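Local coordinates for protein fatty acid amide hydrolase (Candida albicans, PDB 6KVR) that probably hydrolyses fatty acid and other monocarboxylic acid amides to the carboxylate and ammonia, at residues S257-A262 and L486-D491; D305-M310 and E554-G559. All coordinates share one frame; numbering follows the deposited sequence.

Overall arrangement
Both contacts are buried, and neither touches another chain of the assembly. Interaction 1 lies deeper, about 9 Å from the centre of the chain, against about 16 Å for interaction 2. Their centres are about 16 Å apart and their nearest atoms about 8 Å, so they do not touch. They share no helix, but side chains of both rest on strand 494-499 of the central mixed sheet. No hydrogen bond crosses either contact, yet their chemistry differs with place. Interaction 1, beside the predicted nucleophile, is led by an arginine held by polar partners outside its segments. Interaction 2, away from the predicted sites, joins two helices through the apolar packing of one leucine.

Interaction 1: residues S257-A262 and L486-D491; sequences SIRAPA and LWNILD
The guanidinium of Arg-259 meets the indole of Trp-487 at the ring edge. NH2 lies near the ring plane, 4.0 Å from Trp-487 CD1. The guanidinium and ring planes stand 74° apart, so this is not a stack. One face of the indole carries CD2 of Leu-486, its own helix neighbour, 3.7 Å above the plane and offset toward the rim. Arg-259 NH2 also approaches Trp-487 CB at 3.8 Å, obliquely to the guanidinium. At the guanidinium edge sits Asn-488 OD1, 4.1 Å from Arg-259 NH2, too far for a hydrogen bond.

The arginine chain already heads toward helix 482-490, and the bend at chi3 (-51°) sets the angle of the guanidinium at its end. The polar partners of its side chain lie outside the two segments. NE bonds to Gln-544 OE1, and NH1 makes a salt bridge to OD2 of Asp-253. Asn-488 ND2 bonds to OD1 of the same aspartate, and Ile-258 N to OD2.

Helix 482-490 ends in a Schellman motif, with Asp-491 as its C-prime residue at positive phi.

Segment 257-262 begins at Ser-257, the predicted acyl-ester nucleophile of the amidase signature fold. The Asp-253 carboxylate thus also reaches the backbone next to that serine. No hydrogen bond joins the two segments directly. Their polar link runs through Asp-253, whose charge would be expected to balance that of the buried arginine.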
ATOM      1  N   SER A 257       2.953   6.772  18.500  1.00 22.49           N
ATOM      2  CA  SER A 257       1.860   6.933  19.452  1.00 24.12           C
ATOM      3  C   SER A 257       1.324   5.612  20.028  1.00 23.77           C
ATOM      4  O   SER A 257       0.439   5.682  20.879  1.00 22.17           O
ATOM      5  CB  SER A 257       0.721   7.724  18.801  1.00 23.16           C
ATOM      6  OG  SER A 257       1.216   8.948  18.260  1.00 33.74           O
ATOM      7  N   ILE A 258       1.784   4.436  19.605  1.00 21.19           N
ATOM      8  CA  ILE A 258       1.544   3.193  20.357  1.00 25.00           C
ATOM      9  C   ILE A 258       2.758   2.815  21.186  1.00 26.34           C
ATOM     10  O   ILE A 258       2.656   2.557  22.387  1.00 29.09           O
ATOM     11  CB  ILE A 258       1.158   2.027  19.421  1.00 26.48           C
ATOM     12  CG1 ILE A 258      -0.239   2.202  18.828  1.00 26.22           C
ATOM     13  CG2 ILE A 258       1.231   0.705  20.184  1.00 24.53           C
ATOM     14  CD1 ILE A 258      -0.538   1.199  17.713  1.00 23.48           C
ATOM     15  N   ARG A 259       3.926   2.793  20.552  1.00 22.37           N
ATOM     16  CA  ARG A 259       5.123   2.277  21.205  1.00 24.67           C
ATOM     17  C   ARG A 259       5.580   3.151  22.364  1.00 26.53           C
ATOM     18  O   ARG A 259       5.994   2.622  23.399  1.00 25.00           O
ATOM     19  CB  ARG A 259       6.197   2.116  20.153  1.00 21.13           C
ATOM     20  CG  ARG A 259       5.546   1.332  19.067  1.00 26.74           C
ATOM     21  CD  ARG A 259       6.445   0.772  18.080  1.00 28.47           C
ATOM     22  NE  ARG A 259       7.380   1.706  17.493  1.00 30.59           N
ATOM     23  CZ  ARG A 259       7.068   2.749  16.744  1.00 26.22           C
ATOM     24  NH1 ARG A 259       5.823   3.134  16.586  1.00 28.39           N
ATOM     25  NH2 ARG A 259       8.038   3.386  16.101  1.00 21.02           N
ATOM     26  N   ALA A 260       5.510   4.491  22.223  1.00 22.05           N
ATOM     27  CA  ALA A 260       5.991   5.348  23.310  1.00 22.91           C
ATOM     28  C   ALA A 260       5.134   5.232  24.560  1.00 23.56           C
ATOM     29  O   ALA A 260       5.700   4.969  25.638  1.00 30.51           O
ATOM     30  CB  ALA A 260       6.113   6.802  22.841  1.00 25.18           C
ATOM     31  N   PRO A 261       3.798   5.398  24.513  1.00 22.09           N
ATOM     32  CA  PRO A 261       3.015   5.210  25.748  1.00 22.92           C
ATOM     33  C   PRO A 261       3.219   3.842  26.375  1.00 26.42           C
ATOM     34  O   PRO A 261       3.289   3.735  27.609  1.00 22.86           O
ATOM     35  CB  PRO A 261       1.560   5.403  25.295  1.00 23.46           C
ATOM     36  CG  PRO A 261       1.638   6.055  23.944  1.00 26.34           C
ATOM     37  CD  PRO A 261       2.935   5.700  23.346  1.00 21.86           C
ATOM     38  N   ALA A 262       3.304   2.787  25.559  1.00 23.59           N
ATOM     39  CA  ALA A 262       3.590   1.464  26.101  1.00 26.11           C
ATOM     40  C   ALA A 262       4.903   1.474  26.875  1.00 26.83           C
ATOM     41  O   ALA A 262       4.948   1.096  28.052  1.00 25.01           O
ATOM     42  CB  ALA A 262       3.628   0.425  24.980  1.00 23.98           C
ATOM     43  N   LEU A 486      11.499   6.872  13.073  1.00 24.89           N
ATOM     44  CA  LEU A 486      12.262   6.139  12.062  1.00 23.76           C
ATOM     45  C   LEU A 486      11.475   4.947  11.527  1.00 22.64           C
ATOM     46  O   LEU A 486      11.433   4.709  10.314  1.00 23.54           O
ATOM     47  CB  LEU A 486      13.593   5.667  12.649  1.00 25.03           C
ATOM     48  CG  LEU A 486      14.431   4.745  11.763  1.00 30.40           C
ATOM     49  CD1 LEU A 486      14.879   5.479  10.488  1.00 23.39           C
ATOM     50  CD2 LEU A 486      15.628   4.110  12.529  1.00 27.64           C
ATOM     51  N   TRP A 487      10.855   4.176  12.417  1.00 21.25           N
ATOM     52  CA  TRP A 487      10.108   3.009  11.967  1.00 27.13           C
ATOM     53  C   TRP A 487       8.755   3.365  11.348  1.00 27.72           C
ATOM     54  O   TRP A 487       8.133   2.496  10.717  1.00 23.36           O
ATOM     55  CB  TRP A 487       9.955   2.019  13.137  1.00 20.40           C
ATOM     56  CG  TRP A 487      11.300   1.829  13.781  1.00 24.69           C
ATOM     57  CD1 TRP A 487      11.681   2.255  15.013  1.00 23.29           C
ATOM     58  CD2 TRP A 487      12.471   1.224  13.185  1.00 24.13           C
ATOM     59  NE1 TRP A 487      13.000   1.933  15.238  1.00 27.42           N
ATOM     60  CE2 TRP A 487      13.509   1.306  14.130  1.00 23.66           C
ATOM     61  CE3 TRP A 487      12.732   0.614  11.952  1.00 26.43           C
ATOM     62  CZ2 TRP A 487      14.794   0.805  13.883  1.00 25.43           C
ATOM     63  CZ3 TRP A 487      14.015   0.106  11.710  1.00 25.45           C
ATOM     64  CH2 TRP A 487      15.028   0.216  12.668  1.00 23.05           C
ATOM     65  N   ASN A 488       8.301   4.620  11.474  1.00 21.74           N
ATOM     66  CA  ASN A 488       7.116   5.023  10.721  1.00 23.68           C
ATOM     67  C   ASN A 488       7.453   5.302   9.263  1.00 23.16           C
ATOM     68  O   ASN A 488       6.701   4.905   8.366  1.00 23.58           O
ATOM     69  CB  ASN A 488       6.473   6.257  11.342  1.00 21.93           C
ATOM     70  CG  ASN A 488       5.917   5.979  12.724  1.00 20.60           C
ATOM     71  OD1 ASN A 488       6.509   6.369  13.723  1.00 25.06           O
ATOM     72  ND2 ASN A 488       4.796   5.274  12.785  1.00 20.47           N
ATOM     73  N   ILE A 489       8.573   5.980   9.000  1.00 20.61           N
ATOM     74  CA  ILE A 489       8.887   6.258   7.604  1.00 26.47           C
ATOM     75  C   ILE A 489       9.356   4.980   6.908  1.00 21.57           C
ATOM     76  O   ILE A 489       9.045   4.768   5.738  1.00 23.31           O
ATOM     77  CB  ILE A 489       9.900   7.424   7.467  1.00 20.05           C
ATOM     78  CG1 ILE A 489      10.059   7.803   5.998  1.00 21.30           C
ATOM     79  CG2 ILE A 489      11.270   7.074   8.054  1.00 21.19           C
ATOM     80  CD1 ILE A 489      11.015   8.982   5.752  1.00 22.65           C
ATOM     81  N   LEU A 490      10.062   4.091   7.614  1.00 24.49           N
ATOM     82  CA  LEU A 490      10.409   2.796   7.020  1.00 23.94           C
ATOM     83  C   LEU A 490       9.220   1.844   6.965  1.00 24.30           C
ATOM     84  O   LEU A 490       9.230   0.914   6.148  1.00 26.11           O
ATOM     85  CB  LEU A 490      11.549   2.129   7.797  1.00 21.80           C
ATOM     86  CG  LEU A 490      12.887   2.883   7.884  1.00 24.68           C
ATOM     87  CD1 LEU A 490      13.889   2.178   8.816  1.00 23.50           C
ATOM     88  CD2 LEU A 490      13.500   3.099   6.507  1.00 20.15           C
ATOM     89  N   ASP A 491       8.200   2.060   7.804  1.00 23.29           N
ATOM     90  CA  ASP A 491       7.050   1.156   7.937  1.00 25.12           C
ATOM     91  C   ASP A 491       7.480  -0.279   8.272  1.00 27.36           C
ATOM     92  O   ASP A 491       7.021  -1.247   7.657  1.00 25.24           O
ATOM     93  CB  ASP A 491       6.167   1.160   6.690  1.00 23.80           C
ATOM     94  CG  ASP A 491       4.814   0.466   6.926  1.00 31.16           C
ATOM     95  OD1 ASP A 491       4.145   0.077   5.930  1.00 29.33           O
ATOM     96  OD2 ASP A 491       4.419   0.273   8.105  1.00 29.53           O
TER

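Interaction 2: residues D305-M310 and E554-G559; sequences DLELWM and EVLAAG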
ATOM      1  N   ASP A 305      -1.194 -11.743  24.494  1.00 32.05           N
ATOM      2  CA  ASP A 305      -2.390 -10.944  24.272  1.00 32.91           C
ATOM      3  C   ASP A 305      -2.291 -10.148  22.971  1.00 33.53           C
ATOM      4  O   ASP A 305      -3.219 -10.178  22.154  1.00 33.63           O
ATOM      5  CB  ASP A 305      -2.611 -10.055  25.491  1.00 31.52           C
ATOM      6  CG  ASP A 305      -3.175 -10.848  26.666  1.00 36.90           C
ATOM      7  OD1 ASP A 305      -3.582 -10.247  27.674  1.00 38.70           O
ATOM      8  OD2 ASP A 305      -3.253 -12.107  26.537  1.00 41.77           O
ATOM      9  N   LEU A 306      -1.152  -9.480  22.731  1.00 27.50           N
ATOM     10  CA  LEU A 306      -0.905  -8.885  21.414  1.00 28.51           C
ATOM     11  C   LEU A 306      -1.134  -9.905  20.307  1.00 32.08           C
ATOM     12  O   LEU A 306      -1.782  -9.609  19.303  1.00 26.14           O
ATOM     13  CB  LEU A 306       0.520  -8.338  21.335  1.00 26.68           C
ATOM     14  CG  LEU A 306       0.984  -7.341  22.406  1.00 25.53           C
ATOM     15  CD1 LEU A 306       2.285  -6.700  21.977  1.00 24.02           C
ATOM     16  CD2 LEU A 306      -0.083  -6.284  22.641  1.00 26.77           C
ATOM     17  N   GLU A 307      -0.625 -11.129  20.488  1.00 32.35           N
ATOM     18  CA  GLU A 307      -0.756 -12.146  19.447  1.00 31.74           C
ATOM     19  C   GLU A 307      -2.210 -12.573  19.273  1.00 32.35           C
ATOM     20  O   GLU A 307      -2.696 -12.715  18.142  1.00 31.02           O
ATOM     21  CB  GLU A 307       0.136 -13.347  19.777  1.00 35.51           C
ATOM     22  CG  GLU A 307       0.624 -14.152  18.584  1.00 38.59           C
ATOM     23  CD  GLU A 307      -0.361 -15.240  18.170  1.00 49.00           C
ATOM     24  OE1 GLU A 307      -0.987 -15.842  19.079  1.00 55.03           O
ATOM     25  OE2 GLU A 307      -0.468 -15.539  16.951  1.00 49.92           O
ATOM     26  N   LEU A 308      -2.923 -12.772  20.387  1.00 30.58           N
ATOM     27  CA  LEU A 308      -4.337 -13.126  20.321  1.00 32.18           C
ATOM     28  C   LEU A 308      -5.118 -12.103  19.507  1.00 32.78           C
ATOM     29  O   LEU A 308      -5.975 -12.460  18.689  1.00 31.45           O
ATOM     30  CB  LEU A 308      -4.916 -13.220  21.736  1.00 31.28           C
ATOM     31  CG  LEU A 308      -6.446 -13.331  21.814  1.00 34.84           C
ATOM     32  CD1 LEU A 308      -6.909 -14.660  21.244  1.00 39.74           C
ATOM     33  CD2 LEU A 308      -7.007 -13.122  23.214  1.00 31.21           C
ATOM     34  N   TRP A 309      -4.842 -10.818  19.747  1.00 29.89           N
ATOM     35  CA  TRP A 309      -5.613  -9.740  19.142  1.00 28.44           C
ATOM     36  C   TRP A 309      -5.381  -9.684  17.631  1.00 25.72           C
ATOM     37  O   TRP A 309      -6.332  -9.669  16.850  1.00 25.96           O
ATOM     38  CB  TRP A 309      -5.233  -8.423  19.824  1.00 24.77           C
ATOM     39  CG  TRP A 309      -6.126  -7.272  19.559  1.00 24.72           C
ATOM     40  CD1 TRP A 309      -7.156  -6.846  20.330  1.00 26.76           C
ATOM     41  CD2 TRP A 309      -6.052  -6.369  18.451  1.00 26.30           C
ATOM     42  NE1 TRP A 309      -7.747  -5.740  19.770  1.00 28.22           N
ATOM     43  CE2 TRP A 309      -7.088  -5.424  18.614  1.00 25.83           C
ATOM     44  CE3 TRP A 309      -5.228  -6.283  17.324  1.00 23.32           C
ATOM     45  CZ2 TRP A 309      -7.317  -4.394  17.704  1.00 21.80           C
ATOM     46  CZ3 TRP A 309      -5.451  -5.252  16.418  1.00 27.60           C
ATOM     47  CH2 TRP A 309      -6.486  -4.317  16.620  1.00 27.31           C
HETATM   48  N   MSE A 310      -4.126  -9.699  17.201  1.00 26.78           N
HETATM   49  CA  MSE A 310      -3.816  -9.716  15.782  1.00 26.64           C
HETATM   50  C   MSE A 310      -4.471 -10.906  15.084  1.00 30.11           C
HETATM   51  O   MSE A 310      -5.155 -10.740  14.067  1.00 31.48           O
HETATM   52  CB  MSE A 310      -2.297  -9.747  15.569  1.00 30.85           C
HETATM   53  CG  MSE A 310      -1.566  -8.551  16.175  1.00 29.00           C
HETATM   54 SE   MSE A 310      -2.032  -6.867  15.257  1.00 40.55          SE
HETATM   55  CE  MSE A 310      -0.923  -7.121  13.622  1.00 29.18           C
ATOM     56  N   GLU A 554       6.608 -12.921  13.122  1.00 24.87           N
ATOM     57  CA  GLU A 554       7.925 -13.233  13.672  1.00 29.41           C
ATOM     58  C   GLU A 554       8.325 -12.250  14.768  1.00 32.26           C
ATOM     59  O   GLU A 554       8.996 -12.639  15.735  1.00 30.31           O
ATOM     60  CB  GLU A 554       8.979 -13.228  12.558  1.00 31.95           C
ATOM     61  CG  GLU A 554       8.996 -14.481  11.691  1.00 31.82           C
ATOM     62  CD  GLU A 554       7.941 -14.439  10.590  1.00 41.42           C
ATOM     63  OE1 GLU A 554       7.852 -15.404   9.788  1.00 41.16           O
ATOM     64  OE2 GLU A 554       7.195 -13.427  10.528  1.00 33.52           O
ATOM     65  N   VAL A 555       7.938 -10.976  14.631  1.00 30.12           N
ATOM     66  CA  VAL A 555       8.277  -9.987  15.650  1.00 26.51           C
ATOM     67  C   VAL A 555       7.701 -10.409  16.992  1.00 26.80           C
ATOM     68  O   VAL A 555       8.410 -10.452  18.001  1.00 25.98           O
ATOM     69  CB  VAL A 555       7.782  -8.584  15.254  1.00 25.35           C
ATOM     70  CG1 VAL A 555       7.921  -7.639  16.444  1.00 22.80           C
ATOM     71  CG2 VAL A 555       8.552  -8.040  14.030  1.00 24.48           C
ATOM     72  N   LEU A 556       6.405 -10.746  17.015  1.00 32.30           N
ATOM     73  CA  LEU A 556       5.756 -11.134  18.265  1.00 28.94           C
ATOM     74  C   LEU A 556       6.306 -12.454  18.789  1.00 33.64           C
ATOM     75  O   LEU A 556       6.453 -12.630  20.005  1.00 31.70           O
ATOM     76  CB  LEU A 556       4.243 -11.229  18.069  1.00 26.35           C
ATOM     77  CG  LEU A 556       3.564  -9.873  17.836  1.00 32.91           C
ATOM     78  CD1 LEU A 556       2.031  -9.932  17.938  1.00 25.20           C
ATOM     79  CD2 LEU A 556       4.127  -8.847  18.794  1.00 23.93           C
ATOM     80  N   ALA A 557       6.594 -13.399  17.890  1.00 33.39           N
ATOM     81  CA  ALA A 557       7.117 -14.691  18.323  1.00 34.47           C
ATOM     82  C   ALA A 557       8.459 -14.520  19.020  1.00 33.52           C
ATOM     83  O   ALA A 557       8.695 -15.091  20.092  1.00 36.00           O
ATOM     84  CB  ALA A 557       7.245 -15.639  17.125  1.00 32.56           C
ATOM     85  N   ALA A 558       9.353 -13.726  18.422  1.00 32.86           N
ATOM     86  CA  ALA A 558      10.640 -13.456  19.049  1.00 30.04           C
ATOM     87  C   ALA A 558      10.478 -12.573  20.277  1.00 36.04           C
ATOM     88  O   ALA A 558      11.191 -12.747  21.273  1.00 36.18           O
ATOM     89  CB  ALA A 558      11.584 -12.804  18.053  1.00 32.33           C
ATOM     90  N   GLY A 559       9.556 -11.613  20.226  1.00 32.80           N
ATOM     91  CA  GLY A 559       9.258 -10.849  21.423  1.00 30.50           C
ATOM     92  C   GLY A 559       8.884 -11.748  22.582  1.00 33.99           C
ATOM     93  O   GLY A 559       9.283 -11.508  23.723  1.00 34.69           O
TER
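Leu-556 points its CD1 methyl at the backbone of helix 303-317, between the side chains of Leu-306, Glu-307 and Met-310. Its closest approach is to main chain: CD1 is 3.9 Å from Glu-307 CA. On one flank the same methyl lies 4.0 Å from Leu-306 CB. On another it lies 4.2 Å from CG of Met-310, a selenomethionine in this crystal. CG of Leu-556 is anti to its carbonyl carbon (chi1 -69°), and CD1 extends the chain outward (chi2 -168°), which carries the methyl across to the other helix.

The two helical segments run nearly antiparallel, at 157°, with their axes 10.3 Å apart at closest approach. Helices 303-317 and 552-565 both pack on the central mixed sheet of the amidase fold. Leu-306 and Leu-556 each touch Leu-495 of strand 494-499, and Leu-306 also lies on Pro-298 and Ala-300 of strand 295-300.

Glu-307 starts toward Leu-556, with its CB 4.3 Å from Leu-556 CD1. Its carboxylate then leads away, and OE2 bonds to Trp-331 NE1. The apolar stem thus joins the contact while the charged end is held elsewhere. Trp-331 also touches the Met-310 side chain. The SE atom of Met-310 lies in plane at the edge of the Trp-309 ring, its neighbour in the same helix.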